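Side-chain contact in forkhead-associated 1 (Saccharomyces cerevisiae, PDB 6C4U), which binds a phosphothreonine peptide of the human transcription factor c-Myc, as an engineered version of a yeast forkhead-associated domain: residues A22-S25 with Q26-E30. Residues are numbered along the deposited sequence; the frame is centred on the assembly and turned at random.
Sequences ADIS and QVLKE
I24 and L28, one helical turn apart, lie side by side and point the same way. The branch methyl CG2 of I24 meets the CD1 methyl of L28 at 3.9 Å, and the same leucine leans over the backbone, its CG lying 3.4 Å from the carbonyl oxygen I24 O. L28 gets there because CG stands anti to its own carbonyl carbon (chi1 -62°), which swings the side chain back toward the preceding turn. Further along the chain, S126 packs on I24 and E128 on L28, so the C-terminal tail borders this apolar pair.

Before them comes the N-cap. D23 turns its carboxylate toward the start of the helix, with CG anti to the backbone N (chi1 -173°), and OD1 accepts from S25 N at 3.3 Å; the donor arrives from above the carboxylate plane. D23 CB passes 4.1 Å from Q26 CB, while the Q26 amide turns away and does not meet the carboxylate. This cap opens the short helix 24-29, which follows the edge strand 18-21 of the six-stranded antiparallel sheet in the FHA beta sandwich.

V27 CG2 lies 4.2 Å from A22 CB, a loose apolar contact, and closer still to D23 O, the carbonyl that also takes V27 N at 3.1 Å. The next two turn bonds run from L28 N to I24 O and from K29 N to S25 O, the latter nearly straight at 174°. The E30 side chain leads away from 22-25 and forms a salt bridge with R32.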
ATOM      1  N   ALA F  22      -8.026  10.854  -4.656  1.00130.95           N
ATOM      2  CA  ALA F  22      -7.729  11.103  -6.061  1.00136.78           C
ATOM      3  C   ALA F  22      -8.863  11.883  -6.713  1.00142.38           C
ATOM      4  O   ALA F  22     -10.050  11.609  -6.469  1.00145.60           O
ATOM      5  CB  ALA F  22      -7.493   9.788  -6.768  1.00138.21           C
ATOM      6  N   ASP F  23      -8.480  12.842  -7.553  1.00136.97           N
ATOM      7  CA  ASP F  23      -9.421  13.660  -8.320  1.00136.06           C
ATOM      8  C   ASP F  23     -10.074  12.776  -9.386  1.00127.24           C
ATOM      9  O   ASP F  23      -9.375  12.198 -10.203  1.00126.49           O
ATOM     10  CB  ASP F  23      -8.637  14.818  -8.968  1.00145.24           C
ATOM     11  CG  ASP F  23      -9.526  15.857  -9.658  1.00153.60           C
ATOM     12  OD1 ASP F  23     -10.768  15.702  -9.710  1.00161.59           O
ATOM     13  OD2 ASP F  23      -8.960  16.851 -10.151  1.00154.00           O
ATOM     14  N   ILE F  24     -11.403  12.669  -9.382  1.00126.77           N
ATOM     15  CA  ILE F  24     -12.092  11.805 -10.354  1.00136.40           C
ATOM     16  C   ILE F  24     -12.019  12.340 -11.804  1.00146.87           C
ATOM     17  O   ILE F  24     -11.991  11.550 -12.760  1.00139.86           O
ATOM     18  CB  ILE F  24     -13.536  11.492  -9.921  1.00135.99           C
ATOM     19  CG1 ILE F  24     -13.519  10.748  -8.578  1.00140.21           C
ATOM     20  CG2 ILE F  24     -14.241  10.632 -10.955  1.00135.05           C
ATOM     21  CD1 ILE F  24     -14.886  10.568  -7.947  1.00140.17           C
ATOM     22  N   SER F  25     -11.967  13.661 -11.973  1.00148.86           N
ATOM     23  CA  SER F  25     -11.700  14.250 -13.288  1.00149.08           C
ATOM     24  C   SER F  25     -10.392  13.699 -13.841  1.00149.12           C
ATOM     25  O   SER F  25     -10.390  12.980 -14.839  1.00158.56           O
ATOM     26  CB  SER F  25     -11.617  15.782 -13.222  1.00151.49           C
ATOM     27  OG  SER F  25     -12.877  16.357 -12.958  1.00159.60           O
ATOM     28  N   GLN F  26      -9.298  13.994 -13.141  1.00135.23           N
ATOM     29  CA  GLN F  26      -7.948  13.604 -13.568  1.00121.37           C
ATOM     30  C   GLN F  26      -7.789  12.081 -13.748  1.00123.93           C
ATOM     31  O   GLN F  26      -6.954  11.631 -14.515  1.00123.79           O
ATOM     32  CB  GLN F  26      -6.901  14.145 -12.580  1.00111.75           C
ATOM     33  CG  GLN F  26      -5.477  14.160 -13.123  1.00116.59           C
ATOM     34  CD  GLN F  26      -5.244  15.308 -14.088  1.00135.69           C
ATOM     35  OE1 GLN F  26      -5.147  16.463 -13.672  1.00165.56           O
ATOM     36  NE2 GLN F  26      -5.134  15.000 -15.385  1.00150.04           N
ATOM     37  N   VAL F  27      -8.597  11.289 -13.033  1.00122.91           N
ATOM     38  CA  VAL F  27      -8.592   9.818 -13.168  1.00123.31           C
ATOM     39  C   VAL F  27      -9.182   9.358 -14.486  1.00122.98           C
ATOM     40  O   VAL F  27      -8.665   8.436 -15.092  1.00128.44           O
ATOM     41  CB  VAL F  27      -9.304   9.132 -11.966  1.00127.34           C
ATOM     42  CG1 VAL F  27      -9.880   7.749 -12.292  1.00118.33           C
ATOM     43  CG2 VAL F  27      -8.338   9.046 -10.793  1.00132.92           C
ATOM     44  N   LEU F  28     -10.264   9.984 -14.926  1.00129.58           N
ATOM     45  CA  LEU F  28     -10.886   9.615 -16.203  1.00137.14           C
ATOM     46  C   LEU F  28     -10.057  10.122 -17.411  1.00134.53           C
ATOM     47  O   LEU F  28      -9.923   9.417 -18.425  1.00102.63           O
ATOM     48  CB  LEU F  28     -12.332  10.095 -16.228  1.00137.60           C
ATOM     49  CG  LEU F  28     -13.173   9.434 -15.113  1.00129.25           C
ATOM     50  CD1 LEU F  28     -14.484  10.156 -14.860  1.00127.40           C
ATOM     51  CD2 LEU F  28     -13.436   7.962 -15.422  1.00125.35           C
ATOM     52  N   LYS F  29      -9.472  11.315 -17.268  1.00133.15           N
ATOM     53  CA  LYS F  29      -8.498  11.858 -18.237  1.00142.09           C
ATOM     54  C   LYS F  29      -7.271  10.968 -18.483  1.00142.83           C
ATOM     55  O   LYS F  29      -6.647  11.055 -19.542  1.00165.74           O
ATOM     56  CB  LYS F  29      -8.022  13.282 -17.828  1.00143.45           C
ATOM     57  CG  LYS F  29      -8.604  14.412 -18.684  1.00146.36           C
ATOM     58  CD  LYS F  29      -8.785  15.742 -17.931  1.00150.47           C
ATOM     59  CE  LYS F  29     -10.013  16.524 -18.405  1.00152.47           C
ATOM     60  NZ  LYS F  29     -10.804  17.078 -17.263  1.00155.08           N
ATOM     61  N   GLU F  30      -6.908  10.145 -17.508  1.00136.18           N
ATOM     62  CA  GLU F  30      -5.778   9.243 -17.656  1.00132.90           C
ATOM     63  C   GLU F  30      -6.083   8.144 -18.666  1.00133.79           C
ATOM     64  O   GLU F  30      -7.156   7.524 -18.618  1.00112.07           O
ATOM     65  CB  GLU F  30      -5.387   8.641 -16.298  1.00124.03           C
ATOM     66  CG  GLU F  30      -4.154   7.762 -16.317  1.00120.30           C
ATOM     67  CD  GLU F  30      -2.956   8.434 -16.955  1.00123.35           C
ATOM     68  OE1 GLU F  30      -2.512   9.483 -16.431  1.00117.81           O
ATOM     69  OE2 GLU F  30      -2.457   7.900 -17.975  1.00131.41           O
TER